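Local coordinates for cystathionine beta-lyase family protein, YNBB B.subtilis ortholog (Clostridium acetobutylicum, PDB 3HVY), which probably acts as a pyridoxal-phosphate-dependent lyase of the cystathionine beta-lyase or methionine gamma-lyase type, with a putative role in aluminium resistance, at residues D[77-82]-D[92-97]; D[110-115]-D[264-269]; D[61-66]-D[286-291]. All coordinates share one frame; numbering follows the deposited sequence.

Contact 1. Residues D[77-82]-D[92-97]; sequences DSLDRV and AFVRPH
Asp-80 reaches from helix 77-82 to the backbone of the 92-95 strand and has the largest share of the buried surface. Its OD1 accepts the amide of Val-94 (N to OD1 2.9 Å), the donor standing above the carboxylate plane. OD2 takes NH1 of Arg-95 at 3.0 Å on its syn lone pair, with an almost straight N-H...O angle of 174°. Carboxylate and guanidinium lie 5° from coplanar, although the second approach, NH1 to OD1, is weak. CG of Asp-80 stands anti to the carbonyl carbon (chi1 -67°), which carries the carboxylate to these two donors. CB of Asp-80 packs 3.3 Å from O of Ala-92; in return, the methyl CB of Ala-92 lies 3.4 Å from the carbonyl O of Asp-80. The strand forms one edge, within this chain, of the seven-stranded mixed sheet of the fold type I PLP-enzyme domain, and the axes of 77-82 and 92-95 approach to 6.9 Å. Val-94 points toward the helix, its CG1 touching CD2 of Leu-79 at 4.0 Å. A water links OD1 of Asp-77 to OD2 of Asp-80 and accepts only weakly from NH2 of Arg-95, which also donates to the carbonyl of Gly-278.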
ATOM      1  N   ASP D  77      16.392  -8.030   3.386  1.00 30.16           N
ATOM      2  CA  ASP D  77      17.621  -8.731   3.759  1.00 30.40           C
ATOM      3  C   ASP D  77      18.256  -8.156   5.006  1.00 28.48           C
ATOM      4  O   ASP D  77      18.812  -8.882   5.810  1.00 29.62           O
ATOM      5  CB  ASP D  77      18.601  -8.743   2.584  1.00 32.28           C
ATOM      6  CG  ASP D  77      18.062  -9.559   1.405  1.00 38.25           C
ATOM      7  OD1 ASP D  77      17.166 -10.439   1.597  1.00 36.96           O
ATOM      8  OD2 ASP D  77      18.507  -9.281   0.300  1.00 39.84           O
ATOM      9  N   SER D  78      18.151  -6.858   5.198  1.00 29.16           N
ATOM     10  CA  SER D  78      18.693  -6.258   6.402  1.00 29.28           C
ATOM     11  C   SER D  78      17.814  -6.532   7.614  1.00 30.82           C
ATOM     12  O   SER D  78      18.325  -6.596   8.768  1.00 32.40           O
ATOM     13  CB  SER D  78      18.849  -4.746   6.207  1.00 29.33           C
ATOM     14  OG  SER D  78      19.918  -4.422   5.323  1.00 33.17           O
ATOM     15  N   LEU D  79      16.505  -6.667   7.410  1.00 30.53           N
ATOM     16  CA  LEU D  79      15.633  -7.003   8.576  1.00 31.24           C
ATOM     17  C   LEU D  79      16.006  -8.382   9.072  1.00 31.27           C
ATOM     18  O   LEU D  79      16.097  -8.609  10.267  1.00 29.01           O
ATOM     19  CB  LEU D  79      14.157  -6.909   8.299  1.00 29.52           C
ATOM     20  CG  LEU D  79      13.211  -7.114   9.500  1.00 30.24           C
ATOM     21  CD1 LEU D  79      13.456  -6.064  10.560  1.00 30.10           C
ATOM     22  CD2 LEU D  79      11.783  -7.017   9.006  1.00 32.17           C
ATOM     23  N   ASP D  80      16.196  -9.321   8.164  1.00 32.89           N
ATOM     24  CA  ASP D  80      16.730 -10.628   8.579  1.00 29.82           C
ATOM     25  C   ASP D  80      18.021 -10.509   9.412  1.00 31.21           C
ATOM     26  O   ASP D  80      18.181 -11.211  10.400  1.00 30.88           O
ATOM     27  CB  ASP D  80      17.026 -11.489   7.372  1.00 33.89           C
ATOM     28  CG  ASP D  80      15.771 -11.904   6.604  1.00 34.38           C
ATOM     29  OD1 ASP D  80      14.661 -11.690   7.102  1.00 33.83           O
ATOM     30  OD2 ASP D  80      15.909 -12.424   5.449  1.00 29.88           O
ATOM     31  N   ARG D  81      18.970  -9.648   8.998  1.00 32.68           N
ATOM     32  CA  ARG D  81      20.204  -9.491   9.768  1.00 31.41           C
ATOM     33  C   ARG D  81      19.937  -8.873  11.141  1.00 33.31           C
ATOM     34  O   ARG D  81      20.527  -9.284  12.145  1.00 29.72           O
ATOM     35  CB  ARG D  81      21.220  -8.679   9.002  1.00 32.55           C
ATOM     36  CG  ARG D  81      21.813  -9.467   7.851  1.00 37.49           C
ATOM     37  CD  ARG D  81      23.022  -8.760   7.234  1.00 42.26           C
ATOM     38  NE  ARG D  81      22.606  -7.667   6.362  1.00 48.02           N
ATOM     39  CZ  ARG D  81      22.228  -7.817   5.084  1.00 53.30           C
ATOM     40  NH1 ARG D  81      22.267  -8.989   4.465  1.00 51.51           N
ATOM     41  NH2 ARG D  81      21.847  -6.764   4.394  1.00 47.45           N
ATOM     42  N   VAL D  82      19.000  -7.928  11.208  1.00 31.83           N
ATOM     43  CA  VAL D  82      18.656  -7.294  12.502  1.00 28.18           C
ATOM     44  C   VAL D  82      18.073  -8.345  13.482  1.00 31.26           C
ATOM     45  O   VAL D  82      18.499  -8.423  14.635  1.00 28.39           O
ATOM     46  CB  VAL D  82      17.708  -6.072  12.294  1.00 31.40           C
ATOM     47  CG1 VAL D  82      17.100  -5.607  13.622  1.00 32.60           C
ATOM     48  CG2 VAL D  82      18.504  -4.902  11.567  1.00 27.42           C
ATOM     49  N   ALA D  92      18.289 -15.513  10.119  1.00 26.22           N
ATOM     50  CA  ALA D  92      16.880 -15.264  10.367  1.00 26.22           C
ATOM     51  C   ALA D  92      16.244 -15.042   9.023  1.00 29.25           C
ATOM     52  O   ALA D  92      16.928 -14.699   8.036  1.00 30.68           O
ATOM     53  CB  ALA D  92      16.611 -14.075  11.326  1.00 26.58           C
ATOM     54  N   PHE D  93      14.933 -15.234   9.013  1.00 28.24           N
ATOM     55  CA  PHE D  93      14.087 -15.233   7.823  1.00 31.50           C
ATOM     56  C   PHE D  93      12.724 -14.713   8.269  1.00 30.16           C
ATOM     57  O   PHE D  93      11.945 -15.432   8.923  1.00 29.43           O
ATOM     58  CB  PHE D  93      14.010 -16.640   7.265  1.00 29.11           C
ATOM     59  CG  PHE D  93      13.111 -16.795   6.058  1.00 30.72           C
ATOM     60  CD1 PHE D  93      13.493 -16.337   4.798  1.00 32.18           C
ATOM     61  CD2 PHE D  93      11.894 -17.413   6.185  1.00 33.61           C
ATOM     62  CE1 PHE D  93      12.709 -16.520   3.711  1.00 32.23           C
ATOM     63  CE2 PHE D  93      11.084 -17.560   5.075  1.00 35.20           C
ATOM     64  CZ  PHE D  93      11.517 -17.136   3.828  1.00 30.89           C
ATOM     65  N   VAL D  94      12.489 -13.447   7.949  1.00 31.44           N
ATOM     66  CA  VAL D  94      11.326 -12.707   8.338  1.00 31.29           C
ATOM     67  C   VAL D  94      10.604 -12.278   7.068  1.00 34.40           C
ATOM     68  O   VAL D  94      11.201 -11.647   6.157  1.00 28.44           O
ATOM     69  CB  VAL D  94      11.730 -11.438   9.129  1.00 31.46           C
ATOM     70  CG1 VAL D  94      10.466 -10.747   9.702  1.00 30.07           C
ATOM     71  CG2 VAL D  94      12.789 -11.752  10.190  1.00 26.42           C
ATOM     72  N   ARG D  95       9.320 -12.621   6.976  1.00 31.77           N
ATOM     73  CA  ARG D  95       8.599 -12.388   5.744  1.00 29.32           C
ATOM     74  C   ARG D  95       7.154 -12.136   6.032  1.00 30.08           C
ATOM     75  O   ARG D  95       6.562 -12.745   6.949  1.00 31.15           O
ATOM     76  CB  ARG D  95       8.661 -13.605   4.828  1.00 28.49           C
ATOM     77  CG  ARG D  95      10.016 -13.943   4.277  1.00 33.88           C
ATOM     78  CD  ARG D  95      10.486 -12.925   3.256  1.00 28.89           C
ATOM     79  NE  ARG D  95      11.749 -13.300   2.615  1.00 29.62           N
ATOM     80  CZ  ARG D  95      12.950 -13.139   3.155  1.00 39.71           C
ATOM     81  NH1 ARG D  95      13.077 -12.630   4.363  1.00 32.29           N
ATOM     82  NH2 ARG D  95      14.028 -13.509   2.479  1.00 37.33           N
ATOM     83  N   PRO D  96       6.539 -11.243   5.249  1.00 31.48           N
ATOM     84  CA  PRO D  96       5.082 -11.001   5.345  1.00 31.73           C
ATOM     85  C   PRO D  96       4.306 -12.174   4.704  1.00 32.28           C
ATOM     86  O   PRO D  96       3.099 -12.354   4.904  1.00 33.09           O
ATOM     87  CB  PRO D  96       4.902  -9.727   4.502  1.00 32.33           C
ATOM     88  CG  PRO D  96       5.975  -9.874   3.442  1.00 34.22           C
ATOM     89  CD  PRO D  96       7.160 -10.419   4.206  1.00 33.98           C
ATOM     90  N   HIS D  97       5.015 -12.992   3.946  1.00 31.48           N
ATOM     91  CA  HIS D  97       4.396 -14.110   3.246  1.00 31.33           C
ATOM     92  C   HIS D  97       3.859 -15.206   4.152  1.00 34.24           C
ATOM     93  O   HIS D  97       3.057 -16.053   3.694  1.00 35.27           O
ATOM     94  CB  HIS D  97       5.370 -14.723   2.239  1.00 32.15           C
ATOM     95  CG  HIS D  97       6.001 -13.716   1.318  1.00 33.17           C
ATOM     96  ND1 HIS D  97       5.767 -13.694  -0.042  1.00 36.37           N
ATOM     97  CD2 HIS D  97       6.857 -12.687   1.573  1.00 36.90           C
ATOM     98  CE1 HIS D  97       6.434 -12.679  -0.579  1.00 36.34           C
ATOM     99  NE2 HIS D  97       7.111 -12.061   0.374  1.00 40.20           N
TER
HETATM  100  O   HOH W   1      17.057 -12.429   3.225  1.00 43.94           O

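Contact 2. Residues D[110-115]-D[264-269]; sequences FGNLRP and VTQATF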
ATOM      1  N   PHE D 110       8.906 -28.964   8.597  1.00 30.21           N
ATOM      2  CA  PHE D 110       8.990 -29.623   7.303  1.00 27.68           C
ATOM      3  C   PHE D 110      10.376 -29.498   6.725  1.00 28.23           C
ATOM      4  O   PHE D 110      10.960 -30.467   6.290  1.00 30.78           O
ATOM      5  CB  PHE D 110       7.976 -29.085   6.300  1.00 28.37           C
ATOM      6  CG  PHE D 110       6.670 -29.796   6.325  1.00 32.53           C
ATOM      7  CD1 PHE D 110       6.529 -31.018   5.699  1.00 34.15           C
ATOM      8  CD2 PHE D 110       5.570 -29.242   6.967  1.00 35.25           C
ATOM      9  CE1 PHE D 110       5.306 -31.720   5.731  1.00 34.49           C
ATOM     10  CE2 PHE D 110       4.341 -29.956   7.017  1.00 38.39           C
ATOM     11  CZ  PHE D 110       4.225 -31.184   6.384  1.00 32.66           C
ATOM     12  N   GLY D 111      10.928 -28.306   6.758  1.00 26.07           N
ATOM     13  CA  GLY D 111      12.222 -28.116   6.140  1.00 28.21           C
ATOM     14  C   GLY D 111      13.355 -28.941   6.702  1.00 29.72           C
ATOM     15  O   GLY D 111      14.305 -29.299   5.969  1.00 30.60           O
ATOM     16  N   ASN D 112      13.255 -29.266   7.984  1.00 30.13           N
ATOM     17  CA  ASN D 112      14.327 -29.937   8.708  1.00 27.38           C
ATOM     18  C   ASN D 112      14.081 -31.396   9.015  1.00 29.23           C
ATOM     19  O   ASN D 112      14.759 -31.995   9.838  1.00 27.87           O
ATOM     20  CB  ASN D 112      14.672 -29.091   9.943  1.00 27.46           C
ATOM     21  CG  ASN D 112      15.467 -27.830   9.572  1.00 28.12           C
ATOM     22  OD1 ASN D 112      16.607 -27.957   9.190  1.00 29.66           O
ATOM     23  ND2 ASN D 112      14.844 -26.604   9.632  1.00 26.11           N
ATOM     24  N   LEU D 113      13.127 -31.984   8.303  1.00 29.74           N
ATOM     25  CA  LEU D 113      12.751 -33.381   8.468  1.00 28.48           C
ATOM     26  C   LEU D 113      12.593 -34.046   7.107  1.00 29.63           C
ATOM     27  O   LEU D 113      12.198 -33.418   6.128  1.00 28.16           O
ATOM     28  CB  LEU D 113      11.431 -33.520   9.242  1.00 28.21           C
ATOM     29  CG  LEU D 113      11.606 -33.180  10.727  1.00 31.81           C
ATOM     30  CD1 LEU D 113      10.271 -32.826  11.374  1.00 31.74           C
ATOM     31  CD2 LEU D 113      12.378 -34.268  11.491  1.00 26.74           C
ATOM     32  N   ARG D 114      12.888 -35.339   7.081  1.00 31.29           N
ATOM     33  CA  ARG D 114      12.807 -36.163   5.886  1.00 31.36           C
ATOM     34  C   ARG D 114      12.164 -37.510   6.221  1.00 30.23           C
ATOM     35  O   ARG D 114      12.025 -37.894   7.396  1.00 30.90           O
ATOM     36  CB  ARG D 114      14.211 -36.411   5.309  1.00 32.49           C
ATOM     37  CG  ARG D 114      14.956 -35.120   4.883  1.00 30.28           C
ATOM     38  CD  ARG D 114      14.349 -34.415   3.681  1.00 34.29           C
ATOM     39  NE  ARG D 114      15.272 -33.371   3.213  1.00 34.37           N
ATOM     40  CZ  ARG D 114      15.265 -32.101   3.604  1.00 32.71           C
ATOM     41  NH1 ARG D 114      14.371 -31.670   4.458  1.00 37.63           N
ATOM     42  NH2 ARG D 114      16.169 -31.242   3.126  1.00 36.11           N
ATOM     43  N   PRO D 115      11.743 -38.223   5.193  1.00 30.42           N
ATOM     44  CA  PRO D 115      11.141 -39.512   5.472  1.00 28.42           C
ATOM     45  C   PRO D 115      12.065 -40.415   6.296  1.00 31.61           C
ATOM     46  O   PRO D 115      13.273 -40.497   6.017  1.00 31.64           O
ATOM     47  CB  PRO D 115      10.911 -40.088   4.060  1.00 29.13           C
ATOM     48  CG  PRO D 115      10.849 -38.899   3.169  1.00 29.61           C
ATOM     49  CD  PRO D 115      11.773 -37.911   3.748  1.00 31.60           C
ATOM     50  N   VAL D 264      17.713 -22.671   9.106  1.00 28.63           N
ATOM     51  CA  VAL D 264      16.875 -21.598   8.587  1.00 26.94           C
ATOM     52  C   VAL D 264      16.813 -21.772   7.086  1.00 29.41           C
ATOM     53  O   VAL D 264      15.729 -21.723   6.494  1.00 30.55           O
ATOM     54  CB  VAL D 264      17.424 -20.200   8.963  1.00 28.97           C
ATOM     55  CG1 VAL D 264      16.585 -19.098   8.296  1.00 26.33           C
ATOM     56  CG2 VAL D 264      17.410 -20.050  10.499  1.00 23.73           C
ATOM     57  N   THR D 265      17.964 -22.009   6.451  1.00 26.98           N
ATOM     58  CA  THR D 265      17.971 -22.184   5.010  1.00 28.30           C
ATOM     59  C   THR D 265      17.080 -23.342   4.550  1.00 26.24           C
ATOM     60  O   THR D 265      16.355 -23.215   3.535  1.00 30.54           O
ATOM     61  CB  THR D 265      19.361 -22.376   4.500  1.00 29.54           C
ATOM     62  OG1 THR D 265      20.031 -21.153   4.680  1.00 29.80           O
ATOM     63  CG2 THR D 265      19.394 -22.744   2.991  1.00 32.59           C
ATOM     64  N   GLN D 266      17.118 -24.476   5.253  1.00 29.47           N
ATOM     65  CA  GLN D 266      16.244 -25.575   4.851  1.00 26.21           C
ATOM     66  C   GLN D 266      14.738 -25.203   4.934  1.00 29.20           C
ATOM     67  O   GLN D 266      13.894 -25.664   4.114  1.00 28.54           O
ATOM     68  CB  GLN D 266      16.530 -26.832   5.622  1.00 30.87           C
ATOM     69  CG  GLN D 266      17.838 -27.580   5.261  1.00 30.32           C
ATOM     70  CD  GLN D 266      17.982 -27.896   3.774  1.00 33.43           C
ATOM     71  OE1 GLN D 266      17.130 -28.543   3.153  1.00 32.19           O
ATOM     72  NE2 GLN D 266      19.077 -27.435   3.202  1.00 28.36           N
ATOM     73  N   ALA D 267      14.390 -24.466   5.978  1.00 29.88           N
ATOM     74  CA  ALA D 267      13.041 -23.962   6.154  1.00 31.98           C
ATOM     75  C   ALA D 267      12.649 -23.091   4.990  1.00 31.26           C
ATOM     76  O   ALA D 267      11.499 -23.166   4.530  1.00 30.64           O
ATOM     77  CB  ALA D 267      12.906 -23.179   7.487  1.00 32.00           C
ATOM     78  N   THR D 268      13.567 -22.237   4.509  1.00 31.66           N
ATOM     79  CA  THR D 268      13.210 -21.375   3.382  1.00 30.05           C
ATOM     80  C   THR D 268      12.779 -22.152   2.115  1.00 29.50           C
ATOM     81  O   THR D 268      12.012 -21.625   1.297  1.00 30.56           O
ATOM     82  CB  THR D 268      14.292 -20.357   2.987  1.00 32.60           C
ATOM     83  OG1 THR D 268      15.393 -21.057   2.414  1.00 31.70           O
ATOM     84  CG2 THR D 268      14.733 -19.454   4.209  1.00 25.09           C
ATOM     85  N   PHE D 269      13.315 -23.339   1.909  1.00 28.22           N
ATOM     86  CA  PHE D 269      12.984 -24.163   0.726  1.00 29.65           C
ATOM     87  C   PHE D 269      11.605 -24.748   0.825  1.00 28.77           C
ATOM     88  O   PHE D 269      10.989 -25.096  -0.214  1.00 28.37           O
ATOM     89  CB  PHE D 269      14.009 -25.284   0.482  1.00 33.74           C
ATOM     90  CG  PHE D 269      15.412 -24.791   0.194  1.00 30.06           C
ATOM     91  CD1 PHE D 269      15.638 -23.704  -0.627  1.00 40.37           C
ATOM     92  CD2 PHE D 269      16.512 -25.454   0.734  1.00 31.67           C
ATOM     93  CE1 PHE D 269      16.936 -23.262  -0.895  1.00 34.69           C
ATOM     94  CE2 PHE D 269      17.802 -25.015   0.476  1.00 33.82           C
ATOM     95  CZ  PHE D 269      18.008 -23.933  -0.347  1.00 30.64           C
TER
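The guanidinium of Arg-114 meets the side-chain amide of Gln-266 at its edge: OE1 lies in the guanidinium plane, 2.9 Å from NH2, and the carbonyl carbon of Gly-111 is at the edge as well. The two flat groups are turned 49° against each other. NH2 comes to OE1 from well above the amide plane, and the bond is bent, with an N-H...O angle of 141°. OE1 also sits at the edge of the Phe-269 ring, one face of which carries the carbonyl O of Thr-265 toward its rim. The amide of Asn-112 is turned 74° from that of Gln-266, and its OD1 touches CB of Gln-266 at 3.7 Å; its ND2 is held by the carbonyls of Tyr-263 and Ala-108.

A bend at chi2 folds the Arg-114 chain back over its own loop, where NH1 donates to the carbonyl O of Gly-111 at 2.8 Å and, over a longer path, to that of Leu-113. Beside this polar pairing the backbones come close: CA of Gly-111 is 4.2 Å from CA of Ala-267, with no side chain on the glycine to hold them apart. The same CA makes a C-H...O contact of 3.6 Å with O of Gln-266, while the carbonyl O of Gly-111 rests 3.3 Å from CB of Gln-266. The C-terminal part of helix 101-111 is thereby set against helix 261-271 in the PLP-binding fold.

Glu-147 of the second subunit forms a salt bridge with Arg-114 NH2, and the carbonyl of Lys-141 of that subunit accepts from Gln-266 NE2. NH2 thus serves both a neutral amide oxygen of the facing helix and a carboxylate across the subunit interface, which probably balances the arginine's charge.

Contact 3. Residues D[61-66]-D[286-291]; sequences SHFTNS and VMRSLY
Phe-63 fills the tight half of this contact: Arg-288 covers one face of its ring and Tyr-291 meets an edge. Arg-288 CG stands over that face, 4.2 Å from the ring centroid and 11° off the normal, in a CH-pi contact. The arginine chain runs straight through chi1 and chi2, then bends at chi3 (-71°), which brings its guanidinium face over CB of Phe-63. CE1 of Phe-63 lies 3.9 Å from CD2 of Tyr-291; the edge of Phe-63 is directed at the face of Tyr-291 in an offset edge-to-face pair, planes 61° apart and centroids separated by 5.8 Å. CB of His-62 rests 3.9 Å from OH of Tyr-291, a hydroxyl hydrogen-bonded to the carbonyl of Gly-75. Thr-64 OG1, bonded to Asp-73, lies beside selenomethionine Met-287, 3.3 Å from its CG.

Elsewhere the fit is looser: a water spans the gap between backbones, donating to Thr-64 O and accepting from Arg-288 N. Arg-288 NH2 continues outward to the carbonyl of Asn-65 of the third subunit, while Phe-383 of the fourth packs on Phe-63 and Tyr-291. Geometrically this is an inverse gamma turn centred on Phe-63, seated on the first turn of helix 287-317 where subunits of the tetramer meet.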
ATOM      1  N   SER D  61      16.611   4.138   3.195  1.00 42.43           N
ATOM      2  CA  SER D  61      16.701   3.279   2.013  1.00 43.59           C
ATOM      3  C   SER D  61      16.361   1.789   2.254  1.00 41.04           C
ATOM      4  O   SER D  61      16.176   0.997   1.315  1.00 41.59           O
ATOM      5  CB  SER D  61      18.057   3.429   1.358  1.00 44.22           C
ATOM      6  OG  SER D  61      19.094   3.325   2.294  1.00 59.55           O
ATOM      7  N   HIS D  62      16.267   1.407   3.518  1.00 36.20           N
ATOM      8  CA  HIS D  62      15.775   0.070   3.877  1.00 35.44           C
ATOM      9  C   HIS D  62      14.264  -0.007   3.841  1.00 35.82           C
ATOM     10  O   HIS D  62      13.702  -1.124   3.965  1.00 34.00           O
ATOM     11  CB  HIS D  62      16.299  -0.325   5.261  1.00 36.01           C
ATOM     12  CG  HIS D  62      17.763  -0.578   5.252  1.00 29.47           C
ATOM     13  ND1 HIS D  62      18.692   0.402   5.572  1.00 33.63           N
ATOM     14  CD2 HIS D  62      18.472  -1.656   4.860  1.00 31.95           C
ATOM     15  CE1 HIS D  62      19.907  -0.093   5.428  1.00 37.17           C
ATOM     16  NE2 HIS D  62      19.802  -1.331   4.977  1.00 31.71           N
ATOM     17  N   PHE D  63      13.594   1.146   3.687  1.00 34.64           N
ATOM     18  CA  PHE D  63      12.109   1.153   3.624  1.00 35.76           C
ATOM     19  C   PHE D  63      11.700   1.009   2.138  1.00 39.04           C
ATOM     20  O   PHE D  63      11.199   1.920   1.474  1.00 38.60           O
ATOM     21  CB  PHE D  63      11.469   2.370   4.316  1.00 36.63           C
ATOM     22  CG  PHE D  63      11.983   2.622   5.740  1.00 33.29           C
ATOM     23  CD1 PHE D  63      12.333   1.558   6.562  1.00 34.25           C
ATOM     24  CD2 PHE D  63      12.054   3.904   6.252  1.00 35.33           C
ATOM     25  CE1 PHE D  63      12.798   1.762   7.840  1.00 36.50           C
ATOM     26  CE2 PHE D  63      12.528   4.113   7.562  1.00 28.52           C
ATOM     27  CZ  PHE D  63      12.884   3.007   8.336  1.00 30.97           C
ATOM     28  N   THR D  64      11.962  -0.205   1.660  1.00 42.70           N
ATOM     29  CA  THR D  64      11.800  -0.598   0.293  1.00 41.50           C
ATOM     30  C   THR D  64      10.309  -0.828  -0.062  1.00 41.74           C
ATOM     31  O   THR D  64       9.406  -0.937   0.808  1.00 39.71           O
ATOM     32  CB  THR D  64      12.633  -1.887  -0.024  1.00 41.04           C
ATOM     33  OG1 THR D  64      12.182  -2.966   0.810  1.00 43.99           O
ATOM     34  CG2 THR D  64      14.108  -1.646   0.190  1.00 36.52           C
ATOM     35  N   ASN D  65      10.123  -0.872  -1.386  1.00 42.25           N
ATOM     36  CA  ASN D  65       8.882  -1.040  -2.050  1.00 41.39           C
ATOM     37  C   ASN D  65       9.133  -2.020  -3.231  1.00 39.23           C
ATOM     38  O   ASN D  65       8.928  -1.681  -4.415  1.00 37.03           O
ATOM     39  CB  ASN D  65       8.481   0.324  -2.566  1.00 44.54           C
ATOM     40  CG  ASN D  65       7.099   0.334  -3.080  1.00 48.55           C
ATOM     41  OD1 ASN D  65       6.267  -0.402  -2.551  1.00 48.55           O
ATOM     42  ND2 ASN D  65       6.822   1.162  -4.121  1.00 42.00           N
ATOM     43  N   SER D  66       9.630  -3.212  -2.924  1.00 34.31           N
ATOM     44  CA  SER D  66      10.002  -4.165  -3.989  1.00 33.21           C
ATOM     45  C   SER D  66       8.781  -4.708  -4.709  1.00 32.43           C
ATOM     46  O   SER D  66       7.688  -4.741  -4.146  1.00 35.33           O
ATOM     47  CB  SER D  66      10.829  -5.317  -3.457  1.00 27.07           C
ATOM     48  OG  SER D  66      10.183  -5.932  -2.345  1.00 33.21           O
ATOM     49  N   VAL D 286       5.663  -3.408   2.918  1.00 37.18           N
ATOM     50  CA  VAL D 286       5.510  -3.519   4.372  1.00 36.02           C
ATOM     51  C   VAL D 286       6.763  -3.229   5.216  1.00 34.08           C
ATOM     52  O   VAL D 286       6.683  -3.221   6.445  1.00 31.64           O
ATOM     53  CB  VAL D 286       4.908  -4.890   4.794  1.00 37.29           C
ATOM     54  CG1 VAL D 286       3.670  -5.155   3.988  1.00 38.75           C
ATOM     55  CG2 VAL D 286       5.946  -6.066   4.692  1.00 35.06           C
HETATM   56  N   MSE D 287       7.910  -2.980   4.596  1.00 33.75           N
HETATM   57  CA  MSE D 287       9.154  -2.987   5.378  1.00 33.08           C
HETATM   58  C   MSE D 287       9.175  -1.906   6.475  1.00 33.52           C
HETATM   59  O   MSE D 287       9.540  -2.201   7.619  1.00 33.64           O
HETATM   60  CB  MSE D 287      10.402  -2.913   4.480  1.00 32.62           C
HETATM   61  CG  MSE D 287      10.589  -4.090   3.508  1.00 34.29           C
HETATM   62 SE   MSE D 287      10.465  -5.873   4.346  0.75 40.13          SE
HETATM   63  CE  MSE D 287      11.709  -5.504   5.736  1.00 27.68           C
ATOM     64  N   ARG D 288       8.784  -0.660   6.183  1.00 33.11           N
ATOM     65  CA  ARG D 288       8.810   0.358   7.246  1.00 33.78           C
ATOM     66  C   ARG D 288       8.015  -0.134   8.482  1.00 36.20           C
ATOM     67  O   ARG D 288       8.461  -0.048   9.591  1.00 33.83           O
ATOM     68  CB  ARG D 288       8.262   1.689   6.723  1.00 34.42           C
ATOM     69  CG  ARG D 288       8.288   2.817   7.710  1.00 37.49           C
ATOM     70  CD  ARG D 288       7.661   4.123   7.169  1.00 36.00           C
ATOM     71  NE  ARG D 288       8.529   4.733   6.152  1.00 38.42           N
ATOM     72  CZ  ARG D 288       8.278   4.738   4.843  1.00 41.30           C
ATOM     73  NH1 ARG D 288       7.160   4.222   4.357  1.00 50.91           N
ATOM     74  NH2 ARG D 288       9.129   5.289   4.006  1.00 36.11           N
ATOM     75  N   SER D 289       6.833  -0.701   8.264  1.00 37.28           N
ATOM     76  CA  SER D 289       5.994  -1.107   9.368  1.00 34.58           C
ATOM     77  C   SER D 289       6.629  -2.245  10.158  1.00 34.87           C
ATOM     78  O   SER D 289       6.470  -2.294  11.386  1.00 31.87           O
ATOM     79  CB  SER D 289       4.595  -1.456   8.862  1.00 36.79           C
ATOM     80  OG  SER D 289       4.594  -2.736   8.215  1.00 48.22           O
ATOM     81  N   LEU D 290       7.363  -3.139   9.491  1.00 31.87           N
ATOM     82  CA  LEU D 290       8.001  -4.261  10.197  1.00 32.32           C
ATOM     83  C   LEU D 290       9.167  -3.771  11.045  1.00 31.47           C
ATOM     84  O   LEU D 290       9.334  -4.225  12.172  1.00 34.56           O
ATOM     85  CB  LEU D 290       8.478  -5.368   9.230  1.00 31.42           C
ATOM     86  CG  LEU D 290       7.393  -6.103   8.428  1.00 34.52           C
ATOM     87  CD1 LEU D 290       7.982  -7.214   7.521  1.00 37.07           C
ATOM     88  CD2 LEU D 290       6.317  -6.623   9.448  1.00 29.26           C
ATOM     89  N   TYR D 291       9.937  -2.810  10.537  1.00 29.14           N
ATOM     90  CA  TYR D 291      11.026  -2.233  11.311  1.00 30.62           C
ATOM     91  C   TYR D 291      10.497  -1.431  12.485  1.00 30.70           C
ATOM     92  O   TYR D 291      10.964  -1.571  13.598  1.00 29.87           O
ATOM     93  CB  TYR D 291      11.895  -1.276  10.441  1.00 31.48           C
ATOM     94  CG  TYR D 291      12.943  -1.947   9.530  1.00 33.61           C
ATOM     95  CD1 TYR D 291      14.167  -2.377  10.050  1.00 34.16           C
ATOM     96  CD2 TYR D 291      12.733  -2.096   8.171  1.00 33.25           C
ATOM     97  CE1 TYR D 291      15.123  -2.935   9.246  1.00 35.52           C
ATOM     98  CE2 TYR D 291      13.673  -2.669   7.364  1.00 35.14           C
ATOM     99  CZ  TYR D 291      14.875  -3.092   7.899  1.00 34.44           C
ATOM    100  OH  TYR D 291      15.843  -3.699   7.116  1.00 31.65           O
TER
HETATM  101  O   HOH W   2       8.525   0.111   3.324  1.00 36.00           O

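How the contacts relate
Contact 2 is the buried one; contacts 1 and 3 are each partly buried. Contacts 1 and 2 touch through Phe-93 of the edge strand, which packs on Val-264 and Thr-268 of helix 261-271, with CD1 of Phe-93 3.4 Å from CG2 of Thr-268. Contact 3 adjoins contact 1 through Ser-78 and Leu-79 of helix 74-87, which touch Tyr-291 and Met-287. Contacts 2 and 3 remain about 14 Å apart at their nearest atoms. Chemistry follows place: a charged pair ties helix to strand in contact 1, the arginine of contact 2 meets neutral acceptors and a carboxylate of the second subunit, and contact 3 relies on aromatic and CH-pi packing. Waters bridge side chains in contact 1, backbones in contact 3.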